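Local coordinates for lysine cyclodeaminase (Streptomyces pristinaespiralis, PDB 5YU3), which binds NAD and catalyses the cyclising deamination of L-lysine, probably to L-pipecolate, and also recognises L-ornithine and L-2,4-diaminobutyrate, at residues His139-Ile144 with Ala202-Thr207; Leu163-Val168 with Pro195-Ala200; Val128-Leu133 with His227-Ala232; Gln153-Ser158 with Ala184-Ser189. All coordinates share one frame; numbering follows the deposited sequence.

Contact 1 (His139-Ile144 with Ala202-Thr207); sequences HTLGLI and ADVIST
Thr140-Ile144 and Val204-Thr207 pair as neighbouring parallel strands in the middle of a Rossmann-type sheet. The sheet belongs to the NAD-binding domain. The two strands run at 17° to each other. Leu141, Leu143, Val204 and Ser206 turn their side chains to one face; Ile144, Ile205 and Thr207 turn theirs to the other. From Gly142 on the ladder is regular: Gly142 N donates to Val204 O at 2.8 Å, Ser206 N to Gly142 O, and Ile144 N to Ser206 O. At its start Thr140 O accepts from Asp203 N and, weakly, from Val204 N. Gly142 has no side chain; a beta carbon there would come to 3.0 Å from Ile205 CG1 and close to Ala202 CB, so the glycine lets the strands pack tightly. On the Leu141 face, with CG anti to the backbone N (chi1 168°) and chi2 at 70°, Leu141 turns CD1 toward Val204, 3.9 Å from its CG1. Leu143 CD2 meets Ser206 CB at a similar distance. On the other face Ile144 and Thr207 lie side by side and point the same way. Ile144 also touches the bound NAD at the C-terminal end of its strand. The opposite end is closed by a carboxylate. Asp203 OD1 is engaged by Arg225 and His227, while OD2 faces the start of strand 140-144. One oxygen thus takes two backbone donors. His139 N reaches Asp203 OD2 from above the carboxylate plane at 2.9 Å, and Thr140 N reaches the same OD2 on its anti side at 3.0 Å.

Contact 2 (Leu163-Val168 with Pro195-Ala200); sequences LQRALV and PARIAA
Strand Arg165-Val168 runs at 143° to the start of helix Pro195-Ala200, with the two axes 8.4 Å apart at their closest. The backbones come nearest at Leu167 and Ile198. The apolar part of the contact is small. Ile198 CG1 packs on Leu167 CB at 3.9 Å. Ile198 CD1 touches the strand backbone, 3.5 Å from Leu167 O. Arg197 extends from the helix with CG anti to the backbone N (chi1 173°). Its guanidinium lays one face on Leu167 CD2, with NH1 4.0 Å from that methyl. Leu167 CD1 in turn sits over the centre of the Arg165 guanidinium, so the two methyls of Leu167 each touch one guanidinium. The two guanidinium planes are 68° apart, and Arg165 NH1 lies 3.5 Å from Arg197 NH2. Carboxylates hold the pair together. Glu201 forms salt bridges with both arginines, and Glu191 bridges Arg197 NH1. Arg165 NE also bonds Thr140 OG1. Replacing Arg197 by an alanine would probably cost Glu191 its salt bridge to Arg197 and Glu201 one of its two arginines, and take away the guanidinium face that Leu167 CD2 packs on. The helix lies against one face of the parallel Rossmann-type sheet. Ile198 touches Ile144 of strand 140-144 and Trp169 of strand 165-169, and Leu167 touches Glu191 of the edge strand 189-192.

Contact 3 (Val128-Leu133 with His227-Ala232); sequences VASRLL and HLHINA. With NA (sodium ion), chain E.
Ser130 and Leu133 pack on His229 where helix 115-133 covers a strand of the Rossmann-type domain that ends in a sodium site. Ala232 O binds the sodium ion at 2.8 Å, and Gly234, Asp300 and Ser301 complete the site. The helix and strand run nearly antiparallel, at 162°. His229 carries most of the packing. Its CG is anti to the backbone N (chi1 174°), which sends the ring toward the helix. Ser130 OG meets the ring at its edge, 3.3 Å from His229 CD2. Leu133 CB comes to 3.6 Å from His229 ND1, and that nitrogen bonds Ser297 OG. A polar chain then runs along the buried interface. His229 NE2 donates to Asn231 OD1 at 2.9 Å, arriving well above the carbonyl plane. Asn231 ND2 donates to Ser130 OG at 3.0 Å, with the hydroxyl lying in the amide plane. Ser130 OG also bonds Ser126 O, and Asn231 ND2 also bonds Ser206 OG, so these partners fix the turn of the amide. Around the contact, strand 229-232 lies between strands 204-207 and 297-300. Helix 279-284 touches Ala129, and helix 20-39 touches Val128.

Contact 4 (Gln153-Ser158 with Ala184-Ser189); sequences QLHALS and AFTGVS
Helix residues Gln153-Ser158 pack beside the turn Ala184-Ser189 that leads into edge strand 189-192, and the CA atoms of His155 and Thr186 come within 6.2 Å. Both belong to the Rossmann-type domain; the helix follows its first strand, 140-144. The turn is shaped by Thr186. Its OG1 accepts from Val188 N at 3.3 Å, which makes an ST turn, and it also bonds Ala183 O. His155 and Phe185 form a T-shaped pair in which the edge of Phe185 points at the face of His155. The ring centroids are 5.0 Å apart and the planes stand at 67°. Phe185 CE2 and CZ make the touch, CE2 lying 3.7 Å from His155 CD2. The first torsions differ, His155 CG lying anti to the backbone N (chi1 179°) and Phe185 CG between N and the carbonyl carbon (chi1 79°), which brings the rings edge to face. Thr186 CG2 lies over one face of the Phe185 ring. The His155 nitrogens are both engaged, ND1 by Tyr341 of the second subunit and NE2 by Asp21. A leucine in place of His155 would probably leave both Tyr341 of the second subunit and Asp21 without their mate and Phe185 without its flat partner. The side chains of Leu154 and Val188 run past each other in opposite directions, with Leu154 CD1 3.9 Å from Val188 CB, and Ser158 CB touches Val188 CG2. Ser158 OG donates to His155 O at 2.7 Å. A water completes the junction, donating to Ser158 OG at 2.7 Å and to Thr186 O at 3.1 Å.

All four contacts lie in the Rossmann-type domain, round its parallel sheet. Contact 1 joins two central strands. Contact 2, whose centre is about 5 Å away, adds the next strand and a helix on one face. Contact 3, its centre about 10 Å from that of contact 1, adds strand 229-232 and helix 115-133. Contact 4, its centre about 12 Å from that of contact 1, is where helix 148-160 meets the approach to the edge strand. Along the chain, contact 3 encloses contact 1, which encloses contacts 2 and 4; those two interleave. Leu157 of contact 4's helix packs on residues of contacts 1 and 3. Residues far apart in sequence thus build one domain that holds NAD and sodium.

Contact 1 (His139-Ile144 with Ala202-Thr207)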
loop_
_atom_site.group_PDB
_atom_site.type_symbol
_atom_site.label_atom_id
_atom_site.label_comp_id
_atom_site.label_asym_id
_atom_site.label_seq_id
_atom_site.Cartn_x
_atom_site.Cartn_y
_atom_site.Cartn_z
ATOM N N HIS A 139 25.649 -29.188 -11.157
ATOM C CA HIS A 139 24.890 -30.215 -11.851
ATOM C C HIS A 139 23.661 -30.675 -11.077
ATOM O O HIS A 139 22.665 -31.073 -11.694
ATOM C CB HIS A 139 25.857 -31.390 -12.160
ATOM C CG HIS A 139 25.212 -32.729 -12.352
ATOM N ND1 HIS A 139 24.586 -33.420 -11.333
ATOM C CD2 HIS A 139 25.180 -33.548 -13.432
ATOM C CE1 HIS A 139 24.150 -34.581 -11.792
ATOM N NE2 HIS A 139 24.502 -34.685 -13.062
ATOM N N THR A 140 23.683 -30.595 -9.748
ATOM C CA THR A 140 22.607 -31.100 -8.902
ATOM C C THR A 140 22.004 -29.965 -8.092
ATOM O O THR A 140 22.696 -29.347 -7.275
ATOM C CB THR A 140 23.116 -32.188 -7.954
ATOM O OG1 THR A 140 23.508 -33.337 -8.718
ATOM C CG2 THR A 140 22.027 -32.576 -6.963
ATOM N N LEU A 141 20.716 -29.713 -8.291
ATOM C CA LEU A 141 19.986 -28.735 -7.499
ATOM C C LEU A 141 19.225 -29.447 -6.392
ATOM O O LEU A 141 18.655 -30.523 -6.605
ATOM C CB LEU A 141 19.014 -27.931 -8.377
ATOM C CG LEU A 141 17.966 -27.048 -7.678
ATOM C CD1 LEU A 141 18.658 -25.863 -7.015
ATOM C CD2 LEU A 141 16.915 -26.561 -8.687
ATOM N N GLY A 142 19.229 -28.853 -5.205
ATOM C CA GLY A 142 18.381 -29.290 -4.110
ATOM C C GLY A 142 17.261 -28.285 -3.901
ATOM O O GLY A 142 17.484 -27.074 -3.992
ATOM N N LEU A 143 16.056 -28.793 -3.640
ATOM C CA LEU A 143 14.911 -27.946 -3.306
ATOM C C LEU A 143 14.293 -28.450 -2.016
ATOM O O LEU A 143 13.897 -29.616 -1.934
ATOM C CB LEU A 143 13.855 -27.938 -4.425
ATOM C CG LEU A 143 14.296 -27.392 -5.785
ATOM C CD1 LEU A 143 13.191 -27.601 -6.818
ATOM C CD2 LEU A 143 14.705 -25.907 -5.725
ATOM N N ILE A 144 14.211 -27.583 -1.007
ATOM C CA ILE A 144 13.455 -27.868 0.206
ATOM C C ILE A 144 12.215 -26.990 0.179
ATOM O O ILE A 144 12.324 -25.756 0.166
ATOM C CB ILE A 144 14.270 -27.612 1.484
ATOM C CG1 ILE A 144 15.655 -28.260 1.391
ATOM C CG2 ILE A 144 13.476 -28.105 2.700
ATOM C CD1 ILE A 144 15.618 -29.737 1.549
ATOM N N ALA A 202 23.859 -31.876 -3.062
ATOM C CA ALA A 202 23.530 -30.774 -3.963
ATOM C C ALA A 202 24.708 -29.829 -4.157
ATOM O O ALA A 202 25.499 -29.582 -3.239
ATOM C CB ALA A 202 22.322 -29.993 -3.433
ATOM N N ASP A 203 24.805 -29.277 -5.367
ATOM C CA ASP A 203 25.725 -28.181 -5.655
ATOM C C ASP A 203 25.121 -26.817 -5.341
ATOM O O ASP A 203 25.843 -25.885 -4.966
ATOM C CB ASP A 203 26.132 -28.202 -7.129
ATOM C CG ASP A 203 26.806 -29.497 -7.527
ATOM O OD1 ASP A 203 27.821 -29.849 -6.886
ATOM O OD2 ASP A 203 26.318 -30.156 -8.474
ATOM N N VAL A 204 23.814 -26.680 -5.512
ATOM C CA VAL A 204 23.094 -25.455 -5.189
ATOM C C VAL A 204 21.758 -25.881 -4.594
ATOM O O VAL A 204 21.198 -26.904 -4.990
ATOM C CB VAL A 204 22.936 -24.569 -6.446
ATOM C CG1 VAL A 204 22.440 -25.395 -7.615
ATOM C CG2 VAL A 204 22.012 -23.373 -6.176
ATOM N N ILE A 205 21.274 -25.141 -3.600
ATOM C CA ILE A 205 20.010 -25.454 -2.943
ATOM C C ILE A 205 19.172 -24.184 -2.924
ATOM O O ILE A 205 19.714 -23.093 -2.727
ATOM C CB ILE A 205 20.218 -25.983 -1.503
ATOM C CG1 ILE A 205 20.894 -27.362 -1.524
ATOM C CG2 ILE A 205 18.885 -26.054 -0.721
ATOM C CD1 ILE A 205 21.366 -27.845 -0.148
ATOM N N SER A 206 17.863 -24.320 -3.136
ATOM C CA SER A 206 16.902 -23.276 -2.789
ATOM C C SER A 206 15.966 -23.807 -1.713
ATOM O O SER A 206 15.379 -24.884 -1.870
ATOM C CB SER A 206 16.081 -22.810 -4.013
ATOM O OG SER A 206 16.882 -22.089 -4.918
ATOM N N THR A 207 15.828 -23.060 -0.617
ATOM C CA THR A 207 14.809 -23.342 0.385
ATOM C C THR A 207 13.671 -22.348 0.200
ATOM O O THR A 207 13.909 -21.140 0.126
ATOM C CB THR A 207 15.365 -23.270 1.818
ATOM O OG1 THR A 207 15.791 -21.937 2.128
ATOM C CG2 THR A 207 16.558 -24.213 1.977
#

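Contact 2 (Leu163-Val168 with Pro195-Ala200)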
loop_
_atom_site.group_PDB
_atom_site.type_symbol
_atom_site.label_atom_id
_atom_site.label_comp_id
_atom_site.label_asym_id
_atom_site.label_seq_id
_atom_site.Cartn_x
_atom_site.Cartn_y
_atom_site.Cartn_z
ATOM N N LEU A 163 22.168 -27.702 -14.990
ATOM C CA LEU A 163 21.554 -28.637 -14.059
ATOM C C LEU A 163 21.107 -29.897 -14.780
ATOM O O LEU A 163 20.462 -29.833 -15.831
ATOM C CB LEU A 163 20.357 -27.994 -13.360
ATOM C CG LEU A 163 20.638 -26.780 -12.475
ATOM C CD1 LEU A 163 19.358 -26.353 -11.778
ATOM C CD2 LEU A 163 21.724 -27.080 -11.444
ATOM N N GLN A 164 21.447 -31.048 -14.203
ATOM C CA GLN A 164 21.007 -32.327 -14.731
ATOM C C GLN A 164 19.981 -33.022 -13.855
ATOM O O GLN A 164 19.234 -33.867 -14.358
ATOM C CB GLN A 164 22.207 -33.260 -14.936
ATOM C CG GLN A 164 23.144 -32.785 -16.036
ATOM C CD GLN A 164 22.668 -33.214 -17.414
ATOM O OE1 GLN A 164 23.040 -32.616 -18.428
ATOM N NE2 GLN A 164 21.835 -34.256 -17.458
ATOM N N ARG A 165 19.908 -32.688 -12.571
ATOM C CA ARG A 165 18.929 -33.332 -11.714
ATOM C C ARG A 165 18.589 -32.417 -10.553
ATOM O O ARG A 165 19.358 -31.522 -10.189
ATOM C CB ARG A 165 19.425 -34.691 -11.201
ATOM C CG ARG A 165 20.555 -34.592 -10.218
ATOM C CD ARG A 165 20.919 -35.967 -9.677
ATOM N NE ARG A 165 22.015 -35.890 -8.716
ATOM C CZ ARG A 165 22.281 -36.832 -7.816
ATOM N NH1 ARG A 165 21.523 -37.921 -7.750
ATOM N NH2 ARG A 165 23.293 -36.675 -6.975
ATOM N N ALA A 166 17.409 -32.649 -9.992
ATOM C CA ALA A 166 16.924 -31.934 -8.819
ATOM C C ALA A 166 16.513 -32.958 -7.774
ATOM O O ALA A 166 15.681 -33.833 -8.052
ATOM C CB ALA A 166 15.747 -31.015 -9.179
ATOM N N LEU A 167 17.110 -32.860 -6.584
ATOM C CA LEU A 167 16.739 -33.659 -5.420
ATOM C C LEU A 167 15.835 -32.806 -4.539
ATOM O O LEU A 167 16.237 -31.712 -4.131
ATOM C CB LEU A 167 17.986 -34.080 -4.643
ATOM C CG LEU A 167 19.090 -34.843 -5.384
ATOM C CD1 LEU A 167 20.256 -35.114 -4.439
ATOM C CD2 LEU A 167 18.551 -36.151 -5.954
ATOM N N VAL A 168 14.616 -33.282 -4.263
ATOM C CA VAL A 168 13.584 -32.400 -3.724
ATOM C C VAL A 168 12.895 -33.012 -2.511
ATOM O O VAL A 168 12.717 -34.231 -2.405
ATOM C CB VAL A 168 12.542 -32.018 -4.814
ATOM C CG1 VAL A 168 13.243 -31.553 -6.068
ATOM C CG2 VAL A 168 11.612 -33.180 -5.130
ATOM N N PRO A 195 16.069 -34.365 3.390
ATOM C CA PRO A 195 16.938 -33.178 3.489
ATOM C C PRO A 195 18.402 -33.488 3.745
ATOM O O PRO A 195 19.273 -32.795 3.208
ATOM C CB PRO A 195 16.305 -32.386 4.635
ATOM C CG PRO A 195 14.802 -32.951 4.692
ATOM C CD PRO A 195 14.832 -34.176 4.230
ATOM N N ALA A 196 18.712 -34.515 4.545
ATOM C CA ALA A 196 20.116 -34.832 4.787
ATOM C C ALA A 196 20.812 -35.263 3.501
ATOM O O ALA A 196 21.976 -34.915 3.272
ATOM C CB ALA A 196 20.241 -35.915 5.866
ATOM N N ARG A 197 20.108 -35.997 2.635
ATOM C CA ARG A 197 20.701 -36.382 1.359
ATOM C C ARG A 197 20.882 -35.170 0.456
ATOM O O ARG A 197 21.896 -35.051 -0.240
ATOM C CB ARG A 197 19.842 -37.445 0.666
ATOM C CG ARG A 197 20.336 -37.761 -0.740
ATOM C CD ARG A 197 19.814 -39.075 -1.329
ATOM N NE ARG A 197 20.453 -39.285 -2.625
ATOM C CZ ARG A 197 19.819 -39.466 -3.778
ATOM N NH1 ARG A 197 18.495 -39.510 -3.821
ATOM N NH2 ARG A 197 20.519 -39.623 -4.894
ATOM N N ILE A 198 19.908 -34.257 0.462
ATOM C CA ILE A 198 20.020 -33.038 -0.331
ATOM C C ILE A 198 21.222 -32.222 0.121
ATOM O O ILE A 198 22.010 -31.739 -0.703
ATOM C CB ILE A 198 18.708 -32.233 -0.238
ATOM C CG1 ILE A 198 17.564 -33.006 -0.914
ATOM C CG2 ILE A 198 18.876 -30.842 -0.855
ATOM C CD1 ILE A 198 16.180 -32.405 -0.665
ATOM N N ALA A 199 21.398 -32.079 1.441
ATOM C CA ALA A 199 22.552 -31.356 1.972
ATOM C C ALA A 199 23.864 -31.984 1.512
ATOM O O ALA A 199 24.798 -31.273 1.125
ATOM C CB ALA A 199 22.476 -31.311 3.498
ATOM N N ALA A 200 23.940 -33.319 1.510
ATOM C CA ALA A 200 25.193 -33.983 1.160
ATOM C C ALA A 200 25.509 -33.906 -0.330
ATOM O O ALA A 200 26.688 -33.859 -0.704
ATOM C CB ALA A 200 25.157 -35.449 1.606
#

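Contact 3 (Val128-Leu133 with His227-Ala232)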
loop_
_atom_site.group_PDB
_atom_site.type_symbol
_atom_site.label_atom_id
_atom_site.label_comp_id
_atom_site.label_asym_id
_atom_site.label_seq_id
_atom_site.Cartn_x
_atom_site.Cartn_y
_atom_site.Cartn_z
ATOM N N VAL A 128 20.274 -14.696 -10.544
ATOM C CA VAL A 128 21.324 -13.678 -10.511
ATOM C C VAL A 128 22.356 -14.009 -9.439
ATOM O O VAL A 128 23.573 -13.940 -9.677
ATOM C CB VAL A 128 20.715 -12.281 -10.278
ATOM C CG1 VAL A 128 21.815 -11.236 -10.072
ATOM C CG2 VAL A 128 19.839 -11.897 -11.456
ATOM N N ALA A 129 21.889 -14.346 -8.237
ATOM C CA ALA A 129 22.815 -14.639 -7.143
ATOM C C ALA A 129 23.610 -15.907 -7.409
ATOM O O ALA A 129 24.796 -15.983 -7.066
ATOM C CB ALA A 129 22.062 -14.790 -5.822
ATOM N N SER A 130 22.961 -16.923 -7.986
ATOM C CA SER A 130 23.629 -18.207 -8.176
ATOM C C SER A 130 24.636 -18.153 -9.314
ATOM O O SER A 130 25.642 -18.872 -9.286
ATOM C CB SER A 130 22.599 -19.306 -8.423
ATOM O OG SER A 130 21.715 -19.452 -7.328
ATOM N N ARG A 131 24.393 -17.317 -10.324
ATOM C CA ARG A 131 25.415 -17.108 -11.337
ATOM C C ARG A 131 26.696 -16.579 -10.706
ATOM O O ARG A 131 27.803 -16.960 -11.110
ATOM C CB ARG A 131 24.891 -16.147 -12.407
ATOM C CG ARG A 131 25.487 -16.350 -13.775
ATOM C CD ARG A 131 24.544 -15.772 -14.816
ATOM N NE ARG A 131 24.039 -14.483 -14.358
ATOM C CZ ARG A 131 23.276 -13.675 -15.086
ATOM N NH1 ARG A 131 22.917 -14.032 -16.321
ATOM N NH2 ARG A 131 22.873 -12.514 -14.573
ATOM N N LEU A 132 26.566 -15.714 -9.697
ATOM C CA LEU A 132 27.734 -15.139 -9.037
ATOM C C LEU A 132 28.396 -16.107 -8.059
ATOM O O LEU A 132 29.621 -16.056 -7.886
ATOM C CB LEU A 132 27.346 -13.861 -8.285
ATOM C CG LEU A 132 27.162 -12.580 -9.113
ATOM C CD1 LEU A 132 26.192 -11.639 -8.418
ATOM C CD2 LEU A 132 28.495 -11.891 -9.354
ATOM N N LEU A 133 27.619 -16.971 -7.393
ATOM C CA LEU A 133 28.102 -17.662 -6.200
ATOM C C LEU A 133 28.015 -19.180 -6.250
ATOM O O LEU A 133 28.552 -19.838 -5.346
ATOM C CB LEU A 133 27.334 -17.167 -4.959
ATOM C CG LEU A 133 27.599 -15.705 -4.587
ATOM C CD1 LEU A 133 26.650 -15.221 -3.497
ATOM C CD2 LEU A 133 29.047 -15.531 -4.148
ATOM N N HIS A 227 31.581 -26.264 -1.921
ATOM C CA HIS A 227 31.223 -25.160 -2.808
ATOM C C HIS A 227 29.744 -24.805 -2.768
ATOM O O HIS A 227 29.311 -23.962 -3.562
ATOM C CB HIS A 227 31.607 -25.510 -4.240
ATOM C CG HIS A 227 30.975 -26.775 -4.729
ATOM N ND1 HIS A 227 31.504 -28.022 -4.464
ATOM C CD2 HIS A 227 29.840 -26.990 -5.438
ATOM C CE1 HIS A 227 30.732 -28.950 -5.004
ATOM N NE2 HIS A 227 29.718 -28.350 -5.605
ATOM N N LEU A 228 28.966 -25.427 -1.879
ATOM C CA LEU A 228 27.510 -25.272 -1.890
ATOM C C LEU A 228 27.091 -23.805 -1.874
ATOM O O LEU A 228 27.631 -22.992 -1.112
ATOM C CB LEU A 228 26.897 -26.000 -0.686
ATOM C CG LEU A 228 25.402 -25.748 -0.422
ATOM C CD1 LEU A 228 24.546 -26.254 -1.600
ATOM C CD2 LEU A 228 24.945 -26.385 0.870
ATOM N N HIS A 229 26.134 -23.467 -2.738
ATOM C CA HIS A 229 25.427 -22.195 -2.668
ATOM C C HIS A 229 23.962 -22.435 -2.329
ATOM O O HIS A 229 23.311 -23.286 -2.946
ATOM C CB HIS A 229 25.510 -21.419 -3.982
ATOM C CG HIS A 229 24.669 -20.188 -3.961
ATOM N ND1 HIS A 229 24.942 -19.128 -3.124
ATOM C CD2 HIS A 229 23.529 -19.868 -4.622
ATOM C CE1 HIS A 229 24.018 -18.194 -3.285
ATOM N NE2 HIS A 229 23.153 -18.616 -4.193
ATOM N N ILE A 230 23.435 -21.666 -1.376
ATOM C CA ILE A 230 22.041 -21.777 -0.964
ATOM C C ILE A 230 21.333 -20.469 -1.279
ATOM O O ILE A 230 21.801 -19.399 -0.874
ATOM C CB ILE A 230 21.896 -22.086 0.535
ATOM C CG1 ILE A 230 22.703 -23.327 0.925
ATOM C CG2 ILE A 230 20.400 -22.246 0.894
ATOM C CD1 ILE A 230 22.668 -23.615 2.432
ATOM N N ASN A 231 20.199 -20.555 -1.984
ATOM C CA ASN A 231 19.258 -19.439 -2.065
ATOM C C ASN A 231 18.221 -19.650 -0.972
ATOM O O ASN A 231 17.405 -20.575 -1.051
ATOM C CB ASN A 231 18.598 -19.355 -3.446
ATOM C CG ASN A 231 19.602 -19.316 -4.571
ATOM O OD1 ASN A 231 20.327 -18.335 -4.747
ATOM N ND2 ASN A 231 19.654 -20.396 -5.351
ATOM N N ALA A 232 18.280 -18.824 0.074
ATOM C CA ALA A 232 17.333 -18.904 1.183
ATOM C C ALA A 232 16.169 -17.975 0.850
ATOM O O ALA A 232 16.273 -16.754 0.972
ATOM C CB ALA A 232 18.019 -18.530 2.494
HETATM NA NA NA E . 15.251 -15.481 3.296
#

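Contact 4 (Gln153-Ser158 with Ala184-Ser189)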
loop_
_atom_site.group_PDB
_atom_site.type_symbol
_atom_site.label_atom_id
_atom_site.label_comp_id
_atom_site.label_asym_id
_atom_site.label_seq_id
_atom_site.Cartn_x
_atom_site.Cartn_y
_atom_site.Cartn_z
ATOM N N GLN A 153 12.102 -21.401 -9.011
ATOM C CA GLN A 153 13.491 -21.600 -8.603
ATOM C C GLN A 153 14.174 -22.587 -9.539
ATOM O O GLN A 153 15.244 -22.301 -10.089
ATOM C CB GLN A 153 13.567 -22.101 -7.153
ATOM C CG GLN A 153 13.109 -21.090 -6.089
ATOM C CD GLN A 153 14.031 -19.895 -5.997
ATOM O OE1 GLN A 153 15.243 -20.044 -5.802
ATOM N NE2 GLN A 153 13.468 -18.692 -6.157
ATOM N N LEU A 154 13.558 -23.756 -9.734
ATOM C CA LEU A 154 14.122 -24.750 -10.645
ATOM C C LEU A 154 14.212 -24.198 -12.066
ATOM O O LEU A 154 15.247 -24.329 -12.728
ATOM C CB LEU A 154 13.282 -26.027 -10.610
ATOM C CG LEU A 154 13.596 -27.000 -11.757
ATOM C CD1 LEU A 154 15.058 -27.418 -11.713
ATOM C CD2 LEU A 154 12.714 -28.210 -11.680
ATOM N N HIS A 155 13.160 -23.522 -12.531
ATOM C CA HIS A 155 13.165 -23.043 -13.908
ATOM C C HIS A 155 14.272 -22.019 -14.130
ATOM O O HIS A 155 15.100 -22.172 -15.036
ATOM C CB HIS A 155 11.797 -22.459 -14.269
ATOM C CG HIS A 155 11.735 -21.933 -15.667
ATOM N ND1 HIS A 155 10.973 -20.839 -16.026
ATOM C CD2 HIS A 155 12.353 -22.353 -16.797
ATOM C CE1 HIS A 155 11.121 -20.615 -17.321
ATOM N NE2 HIS A 155 11.956 -21.517 -17.812
ATOM N N ALA A 156 14.320 -20.971 -13.294
ATOM C CA ALA A 156 15.343 -19.939 -13.464
ATOM C C ALA A 156 16.753 -20.518 -13.356
ATOM O O ALA A 156 17.632 -20.191 -14.158
ATOM C CB ALA A 156 15.153 -18.829 -12.427
ATOM N N LEU A 157 17.000 -21.351 -12.343
ATOM C CA LEU A 157 18.351 -21.876 -12.171
ATOM C C LEU A 157 18.753 -22.765 -13.339
ATOM O O LEU A 157 19.923 -22.762 -13.742
ATOM C CB LEU A 157 18.464 -22.635 -10.845
ATOM C CG LEU A 157 18.333 -21.692 -9.644
ATOM C CD1 LEU A 157 18.167 -22.482 -8.348
ATOM C CD2 LEU A 157 19.519 -20.739 -9.571
ATOM N N SER A 158 17.796 -23.503 -13.914
ATOM C CA SER A 158 18.100 -24.342 -15.071
ATOM C C SER A 158 18.494 -23.522 -16.295
ATOM O O SER A 158 19.120 -24.071 -17.208
ATOM C CB SER A 158 16.912 -25.258 -15.403
ATOM O OG SER A 158 15.898 -24.557 -16.130
ATOM N N ALA A 184 8.315 -30.836 -15.206
ATOM C CA ALA A 184 8.701 -31.646 -16.362
ATOM C C ALA A 184 9.210 -30.802 -17.524
ATOM O O ALA A 184 10.185 -31.177 -18.194
ATOM C CB ALA A 184 7.510 -32.502 -16.809
ATOM N N PHE A 185 8.571 -29.655 -17.780
ATOM C CA PHE A 185 8.908 -28.857 -18.955
ATOM C C PHE A 185 10.357 -28.398 -18.952
ATOM O O PHE A 185 10.910 -28.129 -20.024
ATOM C CB PHE A 185 7.969 -27.641 -19.071
ATOM C CG PHE A 185 8.329 -26.482 -18.158
ATOM C CD1 PHE A 185 7.856 -26.438 -16.857
ATOM C CD2 PHE A 185 9.120 -25.430 -18.616
ATOM C CE1 PHE A 185 8.179 -25.370 -16.012
ATOM C CE2 PHE A 185 9.451 -24.359 -17.768
ATOM C CZ PHE A 185 8.973 -24.338 -16.473
ATOM N N THR A 186 10.991 -28.311 -17.771
ATOM C CA THR A 186 12.368 -27.839 -17.687
ATOM C C THR A 186 13.368 -28.867 -18.181
ATOM O O THR A 186 14.515 -28.502 -18.473
ATOM C CB THR A 186 12.738 -27.489 -16.245
ATOM O OG1 THR A 186 12.710 -28.688 -15.455
ATOM C CG2 THR A 186 11.750 -26.476 -15.664
ATOM N N GLY A 187 12.979 -30.135 -18.240
ATOM C CA GLY A 187 13.896 -31.184 -18.625
ATOM C C GLY A 187 14.868 -31.611 -17.543
ATOM O O GLY A 187 15.752 -32.435 -17.819
ATOM N N VAL A 188 14.753 -31.068 -16.334
ATOM C CA VAL A 188 15.617 -31.462 -15.222
ATOM C C VAL A 188 14.950 -32.623 -14.496
ATOM O O VAL A 188 13.824 -32.493 -14.002
ATOM C CB VAL A 188 15.873 -30.281 -14.269
ATOM C CG1 VAL A 188 16.728 -30.729 -13.079
ATOM C CG2 VAL A 188 16.539 -29.129 -14.999
ATOM N N SER A 189 15.631 -33.769 -14.432
ATOM C CA SER A 189 15.020 -34.924 -13.788
ATOM C C SER A 189 14.877 -34.671 -12.292
ATOM O O SER A 189 15.758 -34.082 -11.658
ATOM C CB SER A 189 15.846 -36.186 -14.034
ATOM O OG SER A 189 17.136 -36.028 -13.493
HETATM O O HOH W 1 15.211 -25.490 -18.575
#